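Local atomic coordinates of flavin prenyltransferase UbiX (Aquifex aeolicus, PDB entry 2EJB), a protein that probably makes the prenylated FMN cofactor needed by the decarboxylase UbiD, joining a dimethylallyl group to the flavin without the help of a metal. Residues L33-S36 with R37-V41; V88-S91 with T92-S96; K104-I107 with H108-E112; N167-V170 with G171-D175. All blocks are in the same frame, centred on the assembly; numbering follows the deposited sequence.

Interaction 1 of 4, residues L33-S36 with R37-V41; sequences LVIS and RNAKV
S36 turns the chain from strand 33-35 into helix 37-41, whose axes make an angle of 75° and come within 8.5 Å of each other. S36 is the N-cap of this helix. Its OG stands between its own backbone N and carbonyl carbon (chi1 74°), which places it over the first turn. There S36 OG accepts a hydrogen bond from A39 N at 2.8 Å. The bond is bent, at 135°. The same hydroxyl makes a weak bond to I8 O on the neighbouring strand 3-8. S36 O accepts from K40 N at 3.2 Å and starts the helical bonding; a weak bond from A39 N also reaches it. Beside the cap, I35 CG2 lies 4.0 Å from A39 CB. K40 crosses I35 at about a right angle, and its CG rests 4.1 Å from I35 CG2. An alanine in place of S36 would probably leave A39 N with the weak bond to the backbone O in place of its cap, and I8 O without the hydroxyl. S36 is a predicted FMN-binding residue, so the strand end and helix start probably form part of the flavin site. The hydroxyl thus satisfies a helix N-H while making a weak link to strand 3-8.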
loop_
_atom_site.group_PDB
_atom_site.type_symbol
_atom_site.label_atom_id
_atom_site.label_comp_id
_atom_site.label_asym_id
_atom_site.label_seq_id
_atom_site.Cartn_x
_atom_site.Cartn_y
_atom_site.Cartn_z
ATOM N N LEU A 33 -10.688 -16.293 16.140
ATOM C CA LEU A 33 -9.343 -15.838 15.841
ATOM C C LEU A 33 -8.303 -16.908 15.569
ATOM O O LEU A 33 -8.231 -17.921 16.263
ATOM C CB LEU A 33 -8.857 -14.962 16.995
ATOM C CG LEU A 33 -7.415 -14.471 16.939
ATOM C CD1 LEU A 33 -7.234 -13.525 15.756
ATOM C CD2 LEU A 33 -7.089 -13.766 18.247
ATOM N N VAL A 34 -7.490 -16.669 14.548
ATOM C CA VAL A 34 -6.415 -17.585 14.207
ATOM C C VAL A 34 -5.150 -16.743 14.200
ATOM O O VAL A 34 -5.071 -15.745 13.479
ATOM C CB VAL A 34 -6.577 -18.209 12.801
ATOM C CG1 VAL A 34 -5.516 -19.278 12.603
ATOM C CG2 VAL A 34 -7.963 -18.802 12.629
ATOM N N ILE A 35 -4.171 -17.134 15.008
ATOM C CA ILE A 35 -2.913 -16.402 15.083
ATOM C C ILE A 35 -1.747 -17.298 14.704
ATOM O O ILE A 35 -1.535 -18.343 15.321
ATOM C CB ILE A 35 -2.661 -15.867 16.500
ATOM C CG1 ILE A 35 -3.900 -15.128 17.003
ATOM C CG2 ILE A 35 -1.463 -14.925 16.490
ATOM C CD1 ILE A 35 -3.797 -14.665 18.439
ATOM N N SER A 36 -0.998 -16.890 13.685
ATOM C CA SER A 36 0.155 -17.660 13.235
ATOM C C SER A 36 1.294 -17.485 14.239
ATOM O O SER A 36 1.299 -16.529 15.017
ATOM C CB SER A 36 0.616 -17.179 11.854
ATOM O OG SER A 36 1.288 -15.934 11.944
ATOM N N ARG A 37 2.249 -18.413 14.232
ATOM C CA ARG A 37 3.394 -18.334 15.138
ATOM C C ARG A 37 4.186 -17.118 14.683
ATOM O O ARG A 37 4.651 -16.315 15.497
ATOM C CB ARG A 37 4.264 -19.591 15.012
ATOM C CG ARG A 37 5.046 -19.635 13.715
ATOM C CD ARG A 37 5.533 -21.018 13.330
ATOM N NE ARG A 37 5.913 -21.014 11.919
ATOM C CZ ARG A 37 5.722 -22.023 11.077
ATOM N NH1 ARG A 37 5.151 -23.148 11.490
ATOM N NH2 ARG A 37 6.083 -21.899 9.807
ATOM N N ASN A 38 4.319 -16.997 13.365
ATOM C CA ASN A 38 5.038 -15.898 12.751
ATOM C C ASN A 38 4.500 -14.566 13.252
ATOM O O ASN A 38 5.257 -13.615 13.422
ATOM C CB ASN A 38 4.927 -15.981 11.221
ATOM C CG ASN A 38 6.212 -16.469 10.570
ATOM O OD1 ASN A 38 6.340 -17.639 10.202
ATOM N ND2 ASN A 38 7.180 -15.569 10.440
ATOM N N ALA A 39 3.196 -14.510 13.505
ATOM C CA ALA A 39 2.564 -13.287 13.985
ATOM C C ALA A 39 2.897 -13.005 15.446
ATOM O O ALA A 39 3.052 -11.850 15.846
ATOM C CB ALA A 39 1.053 -13.375 13.803
ATOM N N LYS A 40 3.005 -14.061 16.242
ATOM C CA LYS A 40 3.312 -13.905 17.658
ATOM C C LYS A 40 4.639 -13.171 17.854
ATOM O O LYS A 40 4.708 -12.176 18.575
ATOM C CB LYS A 40 3.366 -15.275 18.345
ATOM C CG LYS A 40 2.084 -16.095 18.248
ATOM C CD LYS A 40 1.832 -16.858 19.536
ATOM C CE LYS A 40 0.565 -17.699 19.498
ATOM N NZ LYS A 40 0.299 -18.302 20.837
ATOM N N VAL A 41 5.686 -13.656 17.196
ATOM C CA VAL A 41 7.004 -13.042 17.309
ATOM C C VAL A 41 6.992 -11.584 16.857
ATOM O O VAL A 41 7.495 -10.704 17.557
ATOM C CB VAL A 41 8.050 -13.825 16.483
ATOM C CG1 VAL A 41 8.143 -15.253 16.998
ATOM C CG2 VAL A 41 7.673 -13.822 15.014
#

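Interaction 2 of 4, residues V88-S91 with T92-S96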
loop_
_atom_site.group_PDB
_atom_site.type_symbol
_atom_site.label_atom_id
_atom_site.label_comp_id
_atom_site.label_asym_id
_atom_site.label_seq_id
_atom_site.Cartn_x
_atom_site.Cartn_y
_atom_site.Cartn_z
ATOM N N VAL A 88 -5.710 -10.105 8.409
ATOM C CA VAL A 88 -5.047 -8.848 8.725
ATOM C C VAL A 88 -4.001 -8.972 9.836
ATOM O O VAL A 88 -4.338 -9.235 10.991
ATOM C CB VAL A 88 -6.096 -7.799 9.175
ATOM C CG1 VAL A 88 -5.416 -6.477 9.494
ATOM C CG2 VAL A 88 -7.166 -7.627 8.095
ATOM N N PRO A 89 -2.716 -8.812 9.490
ATOM C CA PRO A 89 -2.259 -8.525 8.128
ATOM C C PRO A 89 -2.057 -9.834 7.375
ATOM O O PRO A 89 -1.913 -10.887 7.987
ATOM C CB PRO A 89 -0.945 -7.792 8.356
ATOM C CG PRO A 89 -0.391 -8.508 9.550
ATOM C CD PRO A 89 -1.612 -8.649 10.457
ATOM N N CYS A 90 -2.044 -9.755 6.050
ATOM C CA CYS A 90 -1.848 -10.924 5.207
ATOM C C CYS A 90 -0.455 -10.864 4.578
ATOM O O CYS A 90 -0.206 -10.046 3.695
ATOM C CB CYS A 90 -2.911 -10.957 4.105
ATOM S SG CYS A 90 -2.752 -12.348 2.955
ATOM N N SER A 91 0.444 -11.735 5.035
ATOM C CA SER A 91 1.810 -11.782 4.522
ATOM C C SER A 91 1.785 -12.147 3.042
ATOM O O SER A 91 0.798 -12.701 2.555
ATOM C CB SER A 91 2.637 -12.821 5.293
ATOM O OG SER A 91 2.156 -14.139 5.066
ATOM N N THR A 92 2.869 -11.838 2.333
ATOM C CA THR A 92 2.951 -12.142 0.912
ATOM C C THR A 92 2.862 -13.643 0.701
ATOM O O THR A 92 2.330 -14.109 -0.312
ATOM C CB THR A 92 4.265 -11.603 0.282
ATOM O OG1 THR A 92 5.397 -12.070 1.030
ATOM C CG2 THR A 92 4.255 -10.081 0.272
ATOM N N ASN A 93 3.369 -14.398 1.672
ATOM C CA ASN A 93 3.335 -15.854 1.597
ATOM C C ASN A 93 1.895 -16.362 1.675
ATOM O O ASN A 93 1.478 -17.198 0.873
ATOM C CB ASN A 93 4.186 -16.463 2.725
ATOM C CG ASN A 93 4.020 -17.973 2.837
ATOM O OD1 ASN A 93 3.351 -18.468 3.740
ATOM N ND2 ASN A 93 4.621 -18.705 1.914
ATOM N N THR A 94 1.137 -15.854 2.639
ATOM C CA THR A 94 -0.257 -16.256 2.802
ATOM C C THR A 94 -1.061 -15.831 1.581
ATOM O O THR A 94 -1.934 -16.565 1.115
ATOM C CB THR A 94 -0.865 -15.632 4.073
ATOM O OG1 THR A 94 -0.308 -16.281 5.217
ATOM C CG2 THR A 94 -2.382 -15.786 4.092
ATOM N N LEU A 95 -0.761 -14.643 1.065
ATOM C CA LEU A 95 -1.445 -14.138 -0.116
ATOM C C LEU A 95 -1.267 -15.134 -1.251
ATOM O O LEU A 95 -2.221 -15.484 -1.948
ATOM C CB LEU A 95 -0.864 -12.785 -0.538
ATOM C CG LEU A 95 -1.217 -12.329 -1.960
ATOM C CD1 LEU A 95 -2.736 -12.161 -2.099
ATOM C CD2 LEU A 95 -0.490 -11.028 -2.278
ATOM N N SER A 96 -0.032 -15.593 -1.421
ATOM C CA SER A 96 0.299 -16.542 -2.474
ATOM C C SER A 96 -0.389 -17.881 -2.232
ATOM O O SER A 96 -1.042 -18.420 -3.123
ATOM C CB SER A 96 1.817 -16.732 -2.552
ATOM O OG SER A 96 2.166 -17.635 -3.586
#
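S91 OG stands between its own backbone N and carbonyl carbon (chi1 66°), while C90 SG lies anti to its backbone N (chi1 178°). The first torsion carries the hydroxyl over the opening turn of helix 92-100, and the second lays the sulfur against T94 and L95. The motif is a serine N-cap where strand 82-90 ends in the parallel, Rossmann-like sheet of this flavoprotein. S91 OG accepts from T94 N at 3.1 Å, and the bond is fairly straight at 163°. S91 O takes the next N-H of the turn, L95 N, at 2.9 Å. Together the two bonds use the hydroxyl and the carbonyl of one residue to satisfy two successive helix amides.

C90 adds the apolar part of the contact. Its SG packs 3.6 Å from T94 CG2 and 4.0 Å from L95 CB. The sulfur therefore sits against the side of the turn, and L123 of strand 121-125 touches both C90 and L95.

The approach to the cap is bent by a cis peptide bond before P89. T9 OG1 is hydrogen-bonded to both P89 O and S91 N, and so holds this bend to the loop just after strand 3-8. S91, T92, N93 and T94 are all predicted to bind FMN. The cap probably shapes this part of the flavin site. On the flank of the turn, T94 CB approaches S91 OG to 3.5 Å.

Interaction 3 of 4, residues K104-I107 with H108-E112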
loop_
_atom_site.group_PDB
_atom_site.type_symbol
_atom_site.label_atom_id
_atom_site.label_comp_id
_atom_site.label_asym_id
_atom_site.label_seq_id
_atom_site.Cartn_x
_atom_site.Cartn_y
_atom_site.Cartn_z
ATOM N N LYS A 104 -0.907 -24.585 3.791
ATOM C CA LYS A 104 0.115 -25.006 4.739
ATOM C C LYS A 104 -0.383 -24.917 6.177
ATOM O O LYS A 104 0.168 -25.558 7.068
ATOM C CB LYS A 104 1.368 -24.143 4.585
ATOM C CG LYS A 104 2.486 -24.484 5.560
ATOM C CD LYS A 104 3.783 -23.805 5.153
ATOM C CE LYS A 104 4.906 -24.071 6.143
ATOM N NZ LYS A 104 6.171 -23.439 5.677
ATOM N N ASN A 105 -1.420 -24.115 6.402
ATOM C CA ASN A 105 -1.994 -23.948 7.733
ATOM C C ASN A 105 -3.500 -23.721 7.644
ATOM O O ASN A 105 -4.065 -23.608 6.553
ATOM C CB ASN A 105 -1.353 -22.758 8.461
ATOM C CG ASN A 105 -1.637 -21.427 7.780
ATOM O OD1 ASN A 105 -2.659 -21.264 7.122
ATOM N ND2 ASN A 105 -0.734 -20.461 7.951
ATOM N N LEU A 106 -4.139 -23.635 8.806
ATOM C CA LEU A 106 -5.578 -23.420 8.883
ATOM C C LEU A 106 -5.994 -22.146 8.160
ATOM O O LEU A 106 -7.008 -22.122 7.460
ATOM C CB LEU A 106 -6.018 -23.338 10.344
ATOM C CG LEU A 106 -7.499 -23.023 10.592
ATOM C CD1 LEU A 106 -8.372 -24.091 9.946
ATOM C CD2 LEU A 106 -7.763 -22.945 12.089
ATOM N N ILE A 107 -5.208 -21.091 8.337
ATOM C CA ILE A 107 -5.482 -19.801 7.709
ATOM C C ILE A 107 -5.653 -19.927 6.197
ATOM O O ILE A 107 -6.566 -19.340 5.612
ATOM C CB ILE A 107 -4.344 -18.793 8.013
ATOM C CG1 ILE A 107 -4.314 -18.493 9.515
ATOM C CG2 ILE A 107 -4.548 -17.497 7.222
ATOM C CD1 ILE A 107 -3.267 -17.464 9.910
ATOM N N HIS A 108 -4.773 -20.693 5.566
ATOM C CA HIS A 108 -4.853 -20.876 4.124
ATOM C C HIS A 108 -6.147 -21.603 3.807
ATOM O O HIS A 108 -6.859 -21.243 2.871
ATOM C CB HIS A 108 -3.645 -21.676 3.638
ATOM C CG HIS A 108 -2.332 -21.046 3.988
ATOM N ND1 HIS A 108 -1.146 -21.736 3.979
ATOM C CD2 HIS A 108 -2.031 -19.775 4.356
ATOM C CE1 HIS A 108 -0.161 -20.922 4.326
ATOM N NE2 HIS A 108 -0.674 -19.729 4.558
ATOM N N ARG A 109 -6.460 -22.616 4.610
ATOM C CA ARG A 109 -7.678 -23.395 4.422
ATOM C C ARG A 109 -8.917 -22.508 4.498
ATOM O O ARG A 109 -9.832 -22.628 3.673
ATOM C CB ARG A 109 -7.768 -24.493 5.486
ATOM C CG ARG A 109 -9.081 -25.268 5.482
ATOM C CD ARG A 109 -9.289 -26.033 4.180
ATOM N NE ARG A 109 -10.595 -26.689 4.145
ATOM C CZ ARG A 109 -11.085 -27.338 3.092
ATOM N NH1 ARG A 109 -10.379 -27.429 1.973
ATOM N NH2 ARG A 109 -12.286 -27.891 3.159
ATOM N N VAL A 110 -8.947 -21.621 5.490
ATOM C CA VAL A 110 -10.087 -20.727 5.677
ATOM C C VAL A 110 -10.265 -19.815 4.467
ATOM O O VAL A 110 -11.385 -19.458 4.104
ATOM C CB VAL A 110 -9.919 -19.872 6.951
ATOM C CG1 VAL A 110 -11.097 -18.910 7.102
ATOM C CG2 VAL A 110 -9.822 -20.785 8.172
ATOM N N GLY A 111 -9.153 -19.436 3.847
ATOM C CA GLY A 111 -9.232 -18.591 2.672
ATOM C C GLY A 111 -9.837 -19.386 1.529
ATOM O O GLY A 111 -10.668 -18.884 0.779
ATOM N N GLU A 112 -9.420 -20.639 1.400
ATOM C CA GLU A 112 -9.930 -21.507 0.345
ATOM C C GLU A 112 -11.424 -21.767 0.545
ATOM O O GLU A 112 -12.189 -21.796 -0.419
ATOM C CB GLU A 112 -9.159 -22.831 0.337
ATOM C CG GLU A 112 -9.857 -23.969 -0.393
ATOM C CD GLU A 112 -9.102 -25.274 -0.276
ATOM O OE1 GLU A 112 -8.742 -25.653 0.859
ATOM O OE2 GLU A 112 -8.876 -25.922 -1.318
#
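The H108 ring has N105 OD1 over one face, 3.1 Å above the plane and displaced toward the rim. At the ring edge, K104 N lies near the plane. The N105 amide is not stacked flat: its plane is turned 39° from the ring. K104 N donates to H108 ND1 at 2.9 Å, a bond that helps fix the rotation of the ring. K104 CB also comes within 3.5 Å of H108 ND1.

N105 is the N-cap of helix 106-117. Its CG lies between its backbone N and carbonyl carbon (chi1 64°), which turns OD1 back over the first turn. OD1 accepts from H108 N at 2.7 Å, with the donor nearly in line with the amide C=O and an N-H angle of 157°. N105 O accepts from R109 N at 3.2 Å. On another side of the helix, L106 CD1 packs 4.0 Å from V110 CG2. R109 NH1 forms a salt bridge to E112 OE1 at 2.7 Å, one turn on.

Outside the two segments, T94 and C97 of helix 92-100 touch H108. An alanine at H108 would probably leave K104 N without its acceptor and open a gap beside the N105 amide. Because ND1 is used as an acceptor, the ring proton is probably on NE2. The H108 ring thus ties K104, before the helix, to its first turn, while the H108 backbone N-H donates to the N105 cap.

Interaction 4 of 4, residues N167-V170 with G171-D175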
loop_
_atom_site.group_PDB
_atom_site.type_symbol
_atom_site.label_atom_id
_atom_site.label_comp_id
_atom_site.label_asym_id
_atom_site.label_seq_id
_atom_site.Cartn_x
_atom_site.Cartn_y
_atom_site.Cartn_z
ATOM N N ASN A 167 -6.098 3.527 12.715
ATOM C CA ASN A 167 -7.552 3.594 12.733
ATOM C C ASN A 167 -8.105 3.816 11.334
ATOM O O ASN A 167 -9.175 3.313 10.996
ATOM C CB ASN A 167 -8.018 4.711 13.673
ATOM C CG ASN A 167 -7.952 4.308 15.134
ATOM O OD1 ASN A 167 -7.159 3.449 15.518
ATOM N ND2 ASN A 167 -8.779 4.936 15.959
ATOM N N PHE A 168 -7.378 4.581 10.524
ATOM C CA PHE A 168 -7.811 4.839 9.153
ATOM C C PHE A 168 -7.905 3.517 8.400
ATOM O O PHE A 168 -8.933 3.195 7.804
ATOM C CB PHE A 168 -6.825 5.751 8.420
ATOM C CG PHE A 168 -7.090 5.850 6.942
ATOM C CD1 PHE A 168 -8.093 6.681 6.453
ATOM C CD2 PHE A 168 -6.384 5.056 6.042
ATOM C CE1 PHE A 168 -8.397 6.713 5.087
ATOM C CE2 PHE A 168 -6.680 5.079 4.677
ATOM C CZ PHE A 168 -7.690 5.910 4.199
ATOM N N VAL A 169 -6.821 2.751 8.434
ATOM C CA VAL A 169 -6.779 1.468 7.749
ATOM C C VAL A 169 -7.836 0.512 8.311
ATOM O O VAL A 169 -8.515 -0.186 7.554
ATOM C CB VAL A 169 -5.383 0.835 7.866
ATOM C CG1 VAL A 169 -5.353 -0.500 7.140
ATOM C CG2 VAL A 169 -4.342 1.785 7.277
ATOM N N VAL A 170 -7.978 0.487 9.635
ATOM C CA VAL A 170 -8.968 -0.374 10.274
ATOM C C VAL A 170 -10.374 0.030 9.832
ATOM O O VAL A 170 -11.239 -0.820 9.631
ATOM C CB VAL A 170 -8.873 -0.292 11.815
ATOM C CG1 VAL A 170 -9.958 -1.147 12.457
ATOM C CG2 VAL A 170 -7.509 -0.773 12.270
ATOM N N GLY A 171 -10.594 1.330 9.679
ATOM C CA GLY A 171 -11.895 1.811 9.249
ATOM C C GLY A 171 -12.184 1.383 7.821
ATOM O O GLY A 171 -13.329 1.088 7.464
ATOM N N LYS A 172 -11.141 1.361 6.998
ATOM C CA LYS A 172 -11.274 0.951 5.608
ATOM C C LYS A 172 -11.669 -0.520 5.555
ATOM O O LYS A 172 -12.513 -0.921 4.757
ATOM C CB LYS A 172 -9.950 1.161 4.863
ATOM C CG LYS A 172 -9.859 2.477 4.107
ATOM C CD LYS A 172 -10.803 2.459 2.912
ATOM C CE LYS A 172 -10.645 3.690 2.042
ATOM N NZ LYS A 172 -11.576 3.661 0.876
ATOM N N LEU A 173 -11.050 -1.318 6.418
ATOM C CA LEU A 173 -11.337 -2.746 6.468
ATOM C C LEU A 173 -12.775 -3.015 6.879
ATOM O O LEU A 173 -13.422 -3.911 6.343
ATOM C CB LEU A 173 -10.378 -3.431 7.431
ATOM C CG LEU A 173 -8.951 -3.501 6.888
ATOM C CD1 LEU A 173 -7.980 -3.851 8.008
ATOM C CD2 LEU A 173 -8.896 -4.536 5.761
ATOM N N LEU A 174 -13.272 -2.241 7.835
ATOM C CA LEU A 174 -14.642 -2.416 8.285
ATOM C C LEU A 174 -15.622 -1.965 7.207
ATOM O O LEU A 174 -16.658 -2.593 7.012
ATOM C CB LEU A 174 -14.875 -1.657 9.597
ATOM C CG LEU A 174 -14.221 -2.347 10.807
ATOM C CD1 LEU A 174 -14.226 -1.413 12.002
ATOM C CD2 LEU A 174 -14.939 -3.652 11.124
ATOM N N ASP A 175 -15.293 -0.888 6.498
ATOM C CA ASP A 175 -16.168 -0.401 5.435
ATOM C C ASP A 175 -16.326 -1.449 4.341
ATOM O O ASP A 175 -17.369 -1.521 3.692
ATOM C CB ASP A 175 -15.622 0.887 4.812
ATOM C CG ASP A 175 -15.704 2.071 5.750
ATOM O OD1 ASP A 175 -16.517 2.025 6.700
ATOM O OD2 ASP A 175 -14.967 3.056 5.525
#
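F168 and K172 lie side by side and point the same way, one turn apart on helix 162-176 of the Rossmann-like fold. This is i to i+4 contact along an alpha-helix. Between the two side chains the closest approach is from F168 CZ to K172 CG, 4.1 Å, and the lysine carbon meets the ring obliquely. The K172 chain bends at chi2 (-70°) and runs on extended to NZ. Its NZ makes a hydrogen bond to A128 O of the second subunit. F168 also packs on R126 of that subunit, so this side of the helix faces the dimer partner. K172 is predicted to bind dimethylallyl phosphate, and F168 is close to Y156, predicted to bind it too.

Beneath these side chains the helix bonds set the spacing. K172 N donates to F168 O at 3.0 Å. G171 N donates to N167 O at 2.8 Å, and L173 N to V169 O at 3.0 Å.

Other sides of the helix bury apolar residues. V169 and L173 rest on L124 of strand 121-125, and L173 also on V88. L173 O accepts a hydrogen bond from Y86 OH. V170 touches K19, and L174 touches V23 and L24, all on helix 14-26. Within the helix, V169 CG1 lies 4.3 Å from L173 CD1. The neighbouring pair is as loosely spaced, with V170 CG1 4.3 Å from L174 CD1.

Interactions 1 and 2 are serine caps at the ends of strands of one parallel sheet, and both are only partly buried. Interaction 3 is also a cap, but an asparagine is the cap, and a histidine ring accepts a backbone N-H from just before the helix; most of its residues are buried. It touches interactions 1 and 2: V34 CG1 packs 3.4 Å from I107 CG1, and T94 meets H108. Interaction 4 differs in kind. It lies inside a helix, largely apolar on its buried sides, with a lysine reaching the second subunit. It meets interaction 2 through V88 and L173, but is far from interactions 1 and 3. Interactions 1 and 2 hold predicted FMN residues; interaction 4 holds one predicted for the prenyl donor.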